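Local coordinates for Alr4995 protein (Nostoc sp., PDB 6LRF) that acts as a bifunctional arginine dihydrolase and ornithine cyclodeaminase, hydrolysing arginine to ornithine with release of ammonia and carbon dioxide and probably cyclising ornithine to proline, at residues Q42-I47 with T250-F255; A217-N222 with A261-T266; G394-V399 with G439-R444; G406-T411 with Q432-V437. All blocks are in the same frame, centred on the assembly; numbering follows the deposited sequence.

Contact 1: Q42-I47 with T250-F255; sequences QGLYQI and TPLTEF
Ile47 and Thr250 run past each other in opposite directions, the CD1 tip of Ile47 coming to 3.8 Å from CB and 4.1 Å from CG2 of Thr250. The isoleucine sends CG1 to the backbone N side (chi1 -67°), and from there the extended chain reaches CD1 out to the threonine. Thr250 OG1 points at the helix backbone and stands 4.1 Å from both Gly43 C and Leu44 N, which is packing and no bond. Gly43 makes room for it: a CB at this position would lie only 3.2 Å from Thr250 OG1. Farther along, Leu44 CB and Leu252 CD2 touch loosely at 4.3 Å. Strand 226-229 adjoins the contact: its Ile228 touches Leu44, Ile47 and Thr250. That strand, with 221-223 and 246-249, forms a small mixed sheet, consistent with one blade of the alpha/beta propeller known from the guanidino-group modifying enzymes; helix 34-49 lies against it. Leu252 is fixed at its backbone N by Asn230 OD1. Beyond it, Gln40 of the helix bonds Thr253 OG1 and Glu254 N, while Glu254 forms salt bridges with Arg36 and Lys257.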
loop_
_atom_site.group_PDB
_atom_site.type_symbol
_atom_site.label_atom_id
_atom_site.label_comp_id
_atom_site.label_asym_id
_atom_site.label_seq_id
_atom_site.Cartn_x
_atom_site.Cartn_y
_atom_site.Cartn_z
ATOM N N GLN B 42 -29.635 -3.224 50.101
ATOM C CA GLN B 42 -30.355 -2.587 51.202
ATOM C C GLN B 42 -30.361 -1.073 51.034
ATOM O O GLN B 42 -31.366 -0.419 51.292
ATOM C CB GLN B 42 -29.740 -2.975 52.553
ATOM C CG GLN B 42 -30.061 -4.400 52.985
ATOM C CD GLN B 42 -31.501 -4.563 53.446
ATOM O OE1 GLN B 42 -32.141 -3.598 53.876
ATOM N NE2 GLN B 42 -32.016 -5.791 53.366
ATOM N N GLY B 43 -29.241 -0.524 50.584
ATOM C CA GLY B 43 -29.160 0.904 50.334
ATOM C C GLY B 43 -30.219 1.377 49.356
ATOM O O GLY B 43 -30.899 2.381 49.595
ATOM N N LEU B 44 -30.357 0.648 48.249
ATOM C CA LEU B 44 -31.393 0.930 47.250
ATOM C C LEU B 44 -32.791 0.758 47.847
ATOM O O LEU B 44 -33.657 1.644 47.751
ATOM C CB LEU B 44 -31.224 0.011 46.039
ATOM C CG LEU B 44 -32.294 0.152 44.963
ATOM C CD1 LEU B 44 -32.364 1.596 44.482
ATOM C CD2 LEU B 44 -31.987 -0.798 43.816
ATOM N N TYR B 45 -32.983 -0.406 48.454
ATOM C CA TYR B 45 -34.209 -0.755 49.142
ATOM C C TYR B 45 -34.630 0.340 50.122
ATOM O O TYR B 45 -35.764 0.831 50.072
ATOM C CB TYR B 45 -34.010 -2.089 49.858
ATOM C CG TYR B 45 -35.225 -2.595 50.587
ATOM C CD1 TYR B 45 -36.442 -2.734 49.934
ATOM C CD2 TYR B 45 -35.152 -2.953 51.927
ATOM C CE1 TYR B 45 -37.555 -3.205 50.598
ATOM C CE2 TYR B 45 -36.258 -3.423 52.600
ATOM C CZ TYR B 45 -37.458 -3.549 51.935
ATOM O OH TYR B 45 -38.563 -4.022 52.609
ATOM N N GLN B 46 -33.703 0.740 50.988
ATOM C CA GLN B 46 -33.991 1.753 52.003
ATOM C C GLN B 46 -34.371 3.097 51.374
ATOM O O GLN B 46 -35.352 3.718 51.785
ATOM C CB GLN B 46 -32.794 1.940 52.951
ATOM C CG GLN B 46 -32.453 0.734 53.839
ATOM C CD GLN B 46 -33.596 0.298 54.738
ATOM O OE1 GLN B 46 -34.378 1.125 55.218
ATOM N NE2 GLN B 46 -33.682 -1.009 54.997
ATOM N N ILE B 47 -33.596 3.534 50.377
ATOM C CA ILE B 47 -33.867 4.802 49.701
ATOM C C ILE B 47 -35.236 4.794 49.029
ATOM O O ILE B 47 -36.013 5.750 49.155
ATOM C CB ILE B 47 -32.804 5.128 48.641
ATOM C CG1 ILE B 47 -31.453 5.409 49.300
ATOM C CG2 ILE B 47 -33.226 6.335 47.834
ATOM C CD1 ILE B 47 -30.303 5.505 48.314
ATOM N N THR B 250 -26.268 5.755 44.821
ATOM C CA THR B 250 -26.059 4.672 45.782
ATOM C C THR B 250 -25.249 3.592 45.074
ATOM O O THR B 250 -25.624 3.136 43.990
ATOM C CB THR B 250 -27.397 4.078 46.352
ATOM O OG1 THR B 250 -27.118 2.913 47.147
ATOM C CG2 THR B 250 -28.384 3.708 45.232
ATOM N N PRO B 251 -24.116 3.196 45.672
ATOM C CA PRO B 251 -23.248 2.216 45.015
ATOM C C PRO B 251 -23.967 0.891 44.789
ATOM O O PRO B 251 -24.626 0.392 45.710
ATOM C CB PRO B 251 -22.082 2.058 46.002
ATOM C CG PRO B 251 -22.642 2.441 47.315
ATOM C CD PRO B 251 -23.650 3.528 47.028
ATOM N N LEU B 252 -23.850 0.356 43.571
ATOM C CA LEU B 252 -24.458 -0.919 43.190
ATOM C C LEU B 252 -23.475 -1.725 42.355
ATOM O O LEU B 252 -23.875 -2.505 41.490
ATOM C CB LEU B 252 -25.755 -0.700 42.400
ATOM C CG LEU B 252 -26.952 -0.101 43.138
ATOM C CD1 LEU B 252 -27.926 0.526 42.151
ATOM C CD2 LEU B 252 -27.655 -1.159 43.984
ATOM N N THR B 253 -22.187 -1.531 42.623
ATOM C CA THR B 253 -21.121 -2.146 41.826
ATOM C C THR B 253 -21.162 -3.674 41.832
ATOM O O THR B 253 -20.740 -4.312 40.870
ATOM C CB THR B 253 -19.719 -1.690 42.312
ATOM O OG1 THR B 253 -19.525 -2.079 43.682
ATOM C CG2 THR B 253 -19.565 -0.168 42.178
ATOM N N GLU B 254 -21.678 -4.260 42.908
ATOM C CA GLU B 254 -21.754 -5.719 43.007
ATOM C C GLU B 254 -22.785 -6.298 42.038
ATOM O O GLU B 254 -22.744 -7.482 41.698
ATOM C CB GLU B 254 -22.090 -6.141 44.440
ATOM C CG GLU B 254 -21.487 -7.469 44.851
ATOM C CD GLU B 254 -19.965 -7.475 44.759
ATOM O OE1 GLU B 254 -19.342 -6.394 44.896
ATOM O OE2 GLU B 254 -19.391 -8.567 44.548
ATOM N N PHE B 255 -23.722 -5.468 41.592
ATOM C CA PHE B 255 -24.723 -5.960 40.659
ATOM C C PHE B 255 -24.327 -5.594 39.242
ATOM O O PHE B 255 -24.771 -6.239 38.287
ATOM C CB PHE B 255 -26.114 -5.429 41.015
ATOM C CG PHE B 255 -26.638 -5.982 42.303
ATOM C CD1 PHE B 255 -27.194 -7.255 42.348
ATOM C CD2 PHE B 255 -26.537 -5.250 43.481
ATOM C CE1 PHE B 255 -27.668 -7.783 43.551
ATOM C CE2 PHE B 255 -27.004 -5.775 44.682
ATOM C CZ PHE B 255 -27.570 -7.043 44.712
#

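Contact 2: A217-N222 with A261-T266; sequences ACNTVN and AAKCLT
A first torsion of -148° swings the amide of Asn219 in over the 261-266 loop, while Lys263 keeps CG opposite its own backbone N (chi1 180°) and then bends at every later torsion, so that its chain curls over the Thr220 carbonyl. Asn219 is the centre of an inverse gamma turn leading into strand 221-223, an outer strand of a three-stranded sheet that resembles a propeller blade of the guanidino-modifying enzymes. From this turn Asn219 reads the loop with two oxygens. OD1 accepts Cys264 N at 3.0 Å and, weakly, Ala261 N at 3.1 Å, with the helically wound residues 262-264 wrapped round the amide. The backbone O of Asn219 takes Lys263 N at 3.1 Å in a fairly straight bond (164°), although this donor stands above the carbonyl plane. ND2 goes to Asp170 O, which fixes the amide flip. Farther along, Lys263 NZ bonds Thr220 O weakly at 3.3 Å and donates to a water, 3.1 Å away, that also lies within hydrogen-bonding distance of Cys218 O. The apolar end of the contact belongs to Val221, whose CG2 lies 3.9 Å from Thr266 CG2 and 4.1 Å from Ala262 CB.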
loop_
_atom_site.group_PDB
_atom_site.type_symbol
_atom_site.label_atom_id
_atom_site.label_comp_id
_atom_site.label_asym_id
_atom_site.label_seq_id
_atom_site.Cartn_x
_atom_site.Cartn_y
_atom_site.Cartn_z
ATOM N N ALA B 217 -25.835 4.673 33.931
ATOM C CA ALA B 217 -26.581 5.893 34.221
ATOM C C ALA B 217 -28.041 5.805 33.757
ATOM O O ALA B 217 -28.939 6.359 34.395
ATOM C CB ALA B 217 -25.893 7.105 33.572
ATOM N N CYS B 218 -28.274 5.112 32.645
ATOM C CA CYS B 218 -29.619 5.012 32.087
ATOM C C CYS B 218 -30.490 4.065 32.889
ATOM O O CYS B 218 -31.728 4.120 32.813
ATOM C CB CYS B 218 -29.556 4.550 30.638
ATOM S SG CYS B 218 -28.987 5.844 29.552
ATOM N N ASN B 219 -29.825 3.199 33.650
ATOM C CA ASN B 219 -30.483 2.227 34.520
ATOM C C ASN B 219 -30.924 2.889 35.829
ATOM O O ASN B 219 -30.468 2.547 36.917
ATOM C CB ASN B 219 -29.545 1.057 34.789
ATOM C CG ASN B 219 -30.279 -0.243 34.961
ATOM O OD1 ASN B 219 -30.225 -0.862 36.036
ATOM N ND2 ASN B 219 -30.979 -0.675 33.907
ATOM N N THR B 220 -31.853 3.825 35.686
ATOM C CA THR B 220 -32.231 4.746 36.736
ATOM C C THR B 220 -33.683 4.569 37.145
ATOM O O THR B 220 -34.565 4.423 36.286
ATOM C CB THR B 220 -32.016 6.190 36.269
ATOM O OG1 THR B 220 -30.629 6.516 36.392
ATOM C CG2 THR B 220 -32.849 7.170 37.086
ATOM N N VAL B 221 -33.926 4.571 38.455
ATOM C CA VAL B 221 -35.284 4.565 38.986
ATOM C C VAL B 221 -35.782 5.998 39.119
ATOM O O VAL B 221 -35.100 6.857 39.677
ATOM C CB VAL B 221 -35.351 3.841 40.336
ATOM C CG1 VAL B 221 -36.775 3.816 40.856
ATOM C CG2 VAL B 221 -34.827 2.422 40.181
ATOM N N ASN B 222 -36.962 6.255 38.566
ATOM C CA ASN B 222 -37.564 7.575 38.597
ATOM C C ASN B 222 -38.782 7.557 39.499
ATOM O O ASN B 222 -39.735 6.817 39.239
ATOM C CB ASN B 222 -37.953 8.024 37.181
ATOM C CG ASN B 222 -38.446 9.467 37.125
ATOM O OD1 ASN B 222 -39.325 9.805 36.322
ATOM N ND2 ASN B 222 -37.875 10.327 37.971
ATOM N N ALA B 261 -28.219 -2.794 37.310
ATOM C CA ALA B 261 -28.084 -1.796 38.374
ATOM C C ALA B 261 -29.452 -1.440 38.957
ATOM O O ALA B 261 -30.310 -2.312 39.118
ATOM C CB ALA B 261 -27.373 -0.539 37.863
ATOM N N ALA B 262 -29.652 -0.162 39.265
ATOM C CA ALA B 262 -30.834 0.267 40.016
ATOM C C ALA B 262 -32.145 -0.133 39.330
ATOM O O ALA B 262 -32.941 -0.872 39.902
ATOM C CB ALA B 262 -30.793 1.766 40.245
ATOM N N LYS B 263 -32.357 0.340 38.105
ATOM C CA LYS B 263 -33.599 0.065 37.393
ATOM C C LYS B 263 -33.828 -1.449 37.218
ATOM O O LYS B 263 -34.967 -1.912 37.288
ATOM C CB LYS B 263 -33.587 0.778 36.031
ATOM C CG LYS B 263 -34.829 0.587 35.155
ATOM C CD LYS B 263 -36.034 1.376 35.662
ATOM C CE LYS B 263 -36.947 1.799 34.507
ATOM N NZ LYS B 263 -36.545 3.118 33.944
ATOM N N CYS B 264 -32.751 -2.213 37.008
ATOM C CA CYS B 264 -32.854 -3.662 36.813
ATOM C C CYS B 264 -33.367 -4.362 38.060
ATOM O O CYS B 264 -34.027 -5.394 37.972
ATOM C CB CYS B 264 -31.497 -4.267 36.429
ATOM S SG CYS B 264 -31.029 -4.061 34.696
ATOM N N LEU B 265 -33.046 -3.790 39.220
ATOM C CA LEU B 265 -33.377 -4.388 40.509
ATOM C C LEU B 265 -34.817 -4.083 40.956
ATOM O O LEU B 265 -35.260 -4.564 42.001
ATOM C CB LEU B 265 -32.375 -3.902 41.565
ATOM C CG LEU B 265 -30.979 -4.527 41.426
ATOM C CD1 LEU B 265 -29.953 -3.818 42.318
ATOM C CD2 LEU B 265 -31.035 -6.021 41.725
ATOM N N THR B 266 -35.535 -3.303 40.148
ATOM C CA THR B 266 -36.878 -2.832 40.476
ATOM C C THR B 266 -37.866 -3.063 39.329
ATOM O O THR B 266 -37.491 -3.079 38.157
ATOM C CB THR B 266 -36.908 -1.303 40.804
ATOM O OG1 THR B 266 -36.720 -0.540 39.599
ATOM C CG2 THR B 266 -35.843 -0.919 41.831
HETATM O O HOH W 1 -34.036 2.703 32.189
#

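Contact 3: G394-V399 with G439-R444; sequences GQWIKV and GIRTIR
Arg441 NE is held by Glu389 OE1 in a salt bridge, while the indole of Trp396 spreads beneath NE, with CD2 at 3.6 Å. The guanidinium lies flat on that ring, centres 3.5 Å apart and planes only 7° from parallel, with CZ over the five-membered ring in a cation-pi contact. Arg441 CD adds a CH-pi contact, 3.7 Å above the centroid of the six-membered ring. The arginine gets there with CG set between its backbone N and carbonyl carbon (chi1 67°), followed by an extended chain. Trp396 NE1 and Arg441 NH2 are both donors and cannot bond each other; Glu362 gives OE2 to the indole and keeps OE1 in a long, weak ion pair with NH2. Gly439 O comes obliquely to Trp396 CZ3 at 3.5 Å. Lys398 CD rests on Ile443 CD1 at 3.8 Å. These side chains reach across strand 388-392, which separates strands 395-400 and 440-442 in the sheet. With a leucine in place of Trp396, Arg441 would probably lose its flat support and Glu362 its indole partner. Stacking occupies a guanidinium face and leaves the N-H groups at its rim to other partners, among them Glu389 at NE and, weakly, Glu362 at NH2.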
loop_
_atom_site.group_PDB
_atom_site.type_symbol
_atom_site.label_atom_id
_atom_site.label_comp_id
_atom_site.label_asym_id
_atom_site.label_seq_id
_atom_site.Cartn_x
_atom_site.Cartn_y
_atom_site.Cartn_z
ATOM N N GLY B 394 -52.160 -7.051 -13.590
ATOM C CA GLY B 394 -52.135 -8.506 -13.615
ATOM C C GLY B 394 -51.117 -9.144 -14.537
ATOM O O GLY B 394 -51.076 -10.361 -14.682
ATOM N N GLN B 395 -50.284 -8.323 -15.154
ATOM C CA GLN B 395 -49.404 -8.787 -16.214
ATOM C C GLN B 395 -47.941 -8.386 -15.927
ATOM O O GLN B 395 -47.670 -7.231 -15.590
ATOM C CB GLN B 395 -49.905 -8.219 -17.547
ATOM C CG GLN B 395 -49.162 -8.647 -18.806
ATOM C CD GLN B 395 -49.857 -8.151 -20.085
ATOM O OE1 GLN B 395 -49.481 -7.119 -20.656
ATOM N NE2 GLN B 395 -50.872 -8.898 -20.540
ATOM N N TRP B 396 -47.016 -9.345 -16.032
ATOM C CA TRP B 396 -45.589 -9.079 -15.804
ATOM C C TRP B 396 -44.906 -8.576 -17.075
ATOM O O TRP B 396 -44.977 -9.209 -18.117
ATOM C CB TRP B 396 -44.868 -10.325 -15.284
ATOM C CG TRP B 396 -45.254 -10.686 -13.889
ATOM C CD1 TRP B 396 -46.186 -11.609 -13.509
ATOM C CD2 TRP B 396 -44.720 -10.135 -12.681
ATOM N NE1 TRP B 396 -46.267 -11.661 -12.139
ATOM C CE2 TRP B 396 -45.380 -10.763 -11.606
ATOM C CE3 TRP B 396 -43.746 -9.167 -12.401
ATOM C CZ2 TRP B 396 -45.090 -10.471 -10.277
ATOM C CZ3 TRP B 396 -43.464 -8.865 -11.075
ATOM C CH2 TRP B 396 -44.131 -9.518 -10.031
ATOM N N ILE B 397 -44.245 -7.426 -16.945
ATOM C CA ILE B 397 -43.675 -6.649 -18.044
ATOM C C ILE B 397 -42.174 -6.452 -17.848
ATOM O O ILE B 397 -41.745 -6.021 -16.773
ATOM C CB ILE B 397 -44.331 -5.244 -18.126
ATOM C CG1 ILE B 397 -45.852 -5.360 -18.218
ATOM C CG2 ILE B 397 -43.755 -4.445 -19.266
ATOM C CD1 ILE B 397 -46.318 -6.252 -19.347
ATOM N N LYS B 398 -41.382 -6.714 -18.885
ATOM C CA LYS B 398 -39.927 -6.534 -18.803
ATOM C C LYS B 398 -39.512 -5.054 -18.829
ATOM O O LYS B 398 -39.973 -4.286 -19.673
ATOM C CB LYS B 398 -39.247 -7.305 -19.944
ATOM C CG LYS B 398 -37.763 -7.018 -20.133
ATOM C CD LYS B 398 -36.865 -7.911 -19.274
ATOM C CE LYS B 398 -35.389 -7.496 -19.409
ATOM N NZ LYS B 398 -34.561 -8.487 -20.167
ATOM N N VAL B 399 -38.657 -4.651 -17.889
ATOM C CA VAL B 399 -38.172 -3.270 -17.839
ATOM C C VAL B 399 -37.038 -3.078 -18.865
ATOM O O VAL B 399 -36.101 -3.884 -18.911
ATOM C CB VAL B 399 -37.669 -2.876 -16.407
ATOM C CG1 VAL B 399 -37.141 -1.440 -16.375
ATOM C CG2 VAL B 399 -38.771 -3.083 -15.363
ATOM N N GLY B 439 -45.065 -6.009 -6.687
ATOM C CA GLY B 439 -45.147 -6.258 -8.110
ATOM C C GLY B 439 -43.838 -6.041 -8.835
ATOM O O GLY B 439 -43.814 -5.524 -9.949
ATOM N N ILE B 440 -42.743 -6.433 -8.192
ATOM C CA ILE B 440 -41.415 -6.336 -8.796
ATOM C C ILE B 440 -40.668 -7.638 -8.564
ATOM O O ILE B 440 -40.614 -8.140 -7.444
ATOM C CB ILE B 440 -40.607 -5.166 -8.209
ATOM C CG1 ILE B 440 -41.402 -3.866 -8.293
ATOM C CG2 ILE B 440 -39.246 -5.016 -8.940
ATOM C CD1 ILE B 440 -41.049 -2.842 -7.240
ATOM N N ARG B 441 -40.092 -8.196 -9.617
ATOM C CA ARG B 441 -39.239 -9.363 -9.441
ATOM C C ARG B 441 -38.027 -9.254 -10.356
ATOM O O ARG B 441 -38.052 -8.547 -11.367
ATOM C CB ARG B 441 -40.012 -10.655 -9.716
ATOM C CG ARG B 441 -40.447 -10.830 -11.164
ATOM C CD ARG B 441 -41.406 -12.005 -11.268
ATOM N NE ARG B 441 -41.808 -12.276 -12.647
ATOM C CZ ARG B 441 -42.817 -13.077 -12.988
ATOM N NH1 ARG B 441 -43.110 -13.270 -14.262
ATOM N NH2 ARG B 441 -43.529 -13.680 -12.050
ATOM N N THR B 442 -36.958 -9.940 -9.979
ATOM C CA THR B 442 -35.771 -10.006 -10.813
ATOM C C THR B 442 -35.858 -11.246 -11.701
ATOM O O THR B 442 -36.599 -12.176 -11.394
ATOM C CB THR B 442 -34.496 -10.074 -9.972
ATOM O OG1 THR B 442 -33.363 -9.849 -10.809
ATOM C CG2 THR B 442 -34.370 -11.451 -9.338
ATOM N N ILE B 443 -35.115 -11.269 -12.803
ATOM C CA ILE B 443 -35.045 -12.489 -13.589
ATOM C C ILE B 443 -33.593 -12.820 -13.886
ATOM O O ILE B 443 -33.229 -13.113 -15.018
ATOM C CB ILE B 443 -35.877 -12.392 -14.900
ATOM C CG1 ILE B 443 -35.684 -11.035 -15.591
ATOM C CG2 ILE B 443 -37.353 -12.612 -14.596
ATOM C CD1 ILE B 443 -36.479 -10.874 -16.879
ATOM N N ARG B 444 -32.767 -12.765 -12.851
ATOM C CA ARG B 444 -31.404 -13.263 -12.950
ATOM C C ARG B 444 -31.406 -14.773 -13.174
ATOM O O ARG B 444 -32.127 -15.512 -12.493
ATOM C CB ARG B 444 -30.604 -12.930 -11.695
ATOM C CG ARG B 444 -30.706 -11.508 -11.250
ATOM C CD ARG B 444 -30.097 -11.333 -9.874
ATOM N NE ARG B 444 -28.711 -11.793 -9.816
ATOM C CZ ARG B 444 -27.913 -11.626 -8.762
ATOM N NH1 ARG B 444 -28.359 -11.005 -7.673
ATOM N NH2 ARG B 444 -26.668 -12.073 -8.796
#

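Contact 4: G406-T411 with Q432-V437; sequences GAIAIT and QVIVDV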
loop_
_atom_site.group_PDB
_atom_site.type_symbol
_atom_site.label_atom_id
_atom_site.label_comp_id
_atom_site.label_asym_id
_atom_site.label_seq_id
_atom_site.Cartn_x
_atom_site.Cartn_y
_atom_site.Cartn_z
ATOM N N GLY B 406 -31.883 4.112 -10.989
ATOM C CA GLY B 406 -32.917 4.821 -11.726
ATOM C C GLY B 406 -34.276 4.637 -11.081
ATOM O O GLY B 406 -34.394 3.943 -10.059
ATOM N N ALA B 407 -35.289 5.272 -11.669
ATOM C CA ALA B 407 -36.670 4.963 -11.357
ATOM C C ALA B 407 -37.259 4.161 -12.511
ATOM O O ALA B 407 -36.711 4.135 -13.610
ATOM C CB ALA B 407 -37.472 6.242 -11.111
ATOM N N ILE B 408 -38.379 3.497 -12.276
ATOM C CA ILE B 408 -39.009 2.751 -13.358
ATOM C C ILE B 408 -40.306 3.441 -13.754
ATOM O O ILE B 408 -41.236 3.539 -12.956
ATOM C CB ILE B 408 -39.266 1.301 -12.950
ATOM C CG1 ILE B 408 -37.937 0.636 -12.567
ATOM C CG2 ILE B 408 -39.935 0.522 -14.078
ATOM C CD1 ILE B 408 -38.084 -0.823 -12.189
ATOM N N ALA B 409 -40.347 3.944 -14.986
ATOM C CA ALA B 409 -41.513 4.656 -15.493
ATOM C C ALA B 409 -42.355 3.707 -16.344
ATOM O O ALA B 409 -41.831 2.885 -17.088
ATOM C CB ALA B 409 -41.086 5.884 -16.304
ATOM N N ILE B 410 -43.668 3.818 -16.211
ATOM C CA ILE B 410 -44.602 2.936 -16.887
ATOM C C ILE B 410 -45.466 3.805 -17.761
ATOM O O ILE B 410 -46.011 4.810 -17.296
ATOM C CB ILE B 410 -45.525 2.156 -15.904
ATOM C CG1 ILE B 410 -44.707 1.438 -14.836
ATOM C CG2 ILE B 410 -46.417 1.160 -16.666
ATOM C CD1 ILE B 410 -43.755 0.398 -15.417
ATOM N N THR B 411 -45.603 3.424 -19.021
ATOM C CA THR B 411 -46.502 4.150 -19.894
ATOM C C THR B 411 -47.252 3.201 -20.851
ATOM O O THR B 411 -46.779 2.102 -21.180
ATOM C CB THR B 411 -45.728 5.255 -20.666
ATOM O OG1 THR B 411 -46.622 5.936 -21.556
ATOM C CG2 THR B 411 -44.587 4.670 -21.448
ATOM N N GLN B 432 -45.891 7.968 -14.975
ATOM C CA GLN B 432 -46.185 7.103 -13.837
ATOM C C GLN B 432 -44.928 6.343 -13.406
ATOM O O GLN B 432 -44.260 5.716 -14.223
ATOM C CB GLN B 432 -47.301 6.117 -14.187
ATOM C CG GLN B 432 -48.643 6.780 -14.458
ATOM C CD GLN B 432 -49.240 7.395 -13.211
ATOM O OE1 GLN B 432 -49.227 6.788 -12.137
ATOM N NE2 GLN B 432 -49.769 8.611 -13.343
ATOM N N VAL B 433 -44.624 6.402 -12.119
ATOM C CA VAL B 433 -43.413 5.816 -11.592
ATOM C C VAL B 433 -43.733 4.825 -10.465
ATOM O O VAL B 433 -44.553 5.104 -9.597
ATOM C CB VAL B 433 -42.444 6.929 -11.100
ATOM C CG1 VAL B 433 -41.367 6.356 -10.198
ATOM C CG2 VAL B 433 -41.810 7.647 -12.313
ATOM N N ILE B 434 -43.095 3.655 -10.505
ATOM C CA ILE B 434 -43.242 2.645 -9.465
ATOM C C ILE B 434 -42.732 3.133 -8.116
ATOM O O ILE B 434 -41.604 3.650 -8.001
ATOM C CB ILE B 434 -42.510 1.355 -9.875
ATOM C CG1 ILE B 434 -43.171 0.812 -11.139
ATOM C CG2 ILE B 434 -42.518 0.327 -8.740
ATOM C CD1 ILE B 434 -42.636 -0.471 -11.584
ATOM N N VAL B 435 -43.593 3.005 -7.104
ATOM C CA VAL B 435 -43.256 3.320 -5.715
ATOM C C VAL B 435 -43.501 2.061 -4.901
ATOM O O VAL B 435 -44.114 1.112 -5.401
ATOM C CB VAL B 435 -44.089 4.479 -5.134
ATOM C CG1 VAL B 435 -43.868 5.760 -5.932
ATOM C CG2 VAL B 435 -45.567 4.104 -5.110
ATOM N N ASP B 436 -43.030 2.055 -3.658
ATOM C CA ASP B 436 -43.153 0.881 -2.790
ATOM C C ASP B 436 -42.391 -0.305 -3.399
ATOM O O ASP B 436 -41.468 -0.111 -4.198
ATOM C CB ASP B 436 -44.630 0.532 -2.552
ATOM C CG ASP B 436 -44.872 -0.150 -1.202
ATOM O OD1 ASP B 436 -44.455 -1.322 -1.030
ATOM O OD2 ASP B 436 -45.497 0.482 -0.322
ATOM N N VAL B 437 -42.747 -1.526 -3.014
ATOM C CA VAL B 437 -41.954 -2.696 -3.391
ATOM C C VAL B 437 -42.811 -3.869 -3.849
ATOM O O VAL B 437 -42.340 -4.996 -3.930
ATOM C CB VAL B 437 -41.047 -3.174 -2.209
ATOM C CG1 VAL B 437 -39.991 -2.110 -1.855
ATOM C CG2 VAL B 437 -41.889 -3.512 -0.977
HETATM O O HOH W 2 -39.296 3.584 -9.619
#
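Two neighbouring antiparallel strands of the seven-stranded mixed sheet meet here, 407-411 and 432-435, their short axes 4.7 Å apart at the closest and their directions at 132°, far from strictly antiparallel. Ala409 and Val433 form a non-hydrogen-bonded pair, bracketed by Ile410 N to Gln432 O at 2.8 Å and by Ile434 N to Ile408 O at 3.1 Å. The latter bond is nearly straight (167°), and Ile408 O also receives a CA-H contact from Val433. One step farther the strands splay, and a water takes the place of a direct bond: it accepts from Ile408 N and donates to Ile434 O, each at 2.8 Å. Ile434 carries the side-chain packing. With CG1 turned to the backbone N side (chi1 -63°), its CD1 reaches Ile408 CG2 at 3.8 Å, while CG1 lies against Ile410 CG1 at 4.1 Å. An alanine replacing Ile434 is likely to open a gap beside Ile408 and Ile410. Ala407 CB meets Val433 CG1 at 4.0 Å. Leu367 of strand 366-369 covers Ile410 and Ile434, and Val390 of strand 388-392 touches both as well, although that strand is not next to either in the sheet. This contact between non-adjacent strands indicates that the mixed sheet curls round its aliphatic face, perhaps in a barrel-like way, with 432-435 and 407-413 as an antiparallel pair within it.

How the contacts relate
The four contacts form two pairs in different parts of the chain. Contacts 1 and 2 lie 10 Å apart between centres, within the dimethylargininase-like region, and their segments alternate along the sequence; Leu252 and Leu44 of contact 1 pack on Ala262 and Leu265 of contact 2, joining helix 34-49 and the 250-255 turn to the 261-266 loop. Contacts 3 and 4, with centres 12 Å apart, share one seven-stranded sheet in the ArgZ-like C-terminal first region, contact 4 nested inside the loop closed by contact 3, and touch through Ile440 on Ile434 and Val399 on Ile408. The pairs sit on opposite sides of the chain's centre, their nearest atoms about 34 Å apart, as suits a modular bifunctional enzyme.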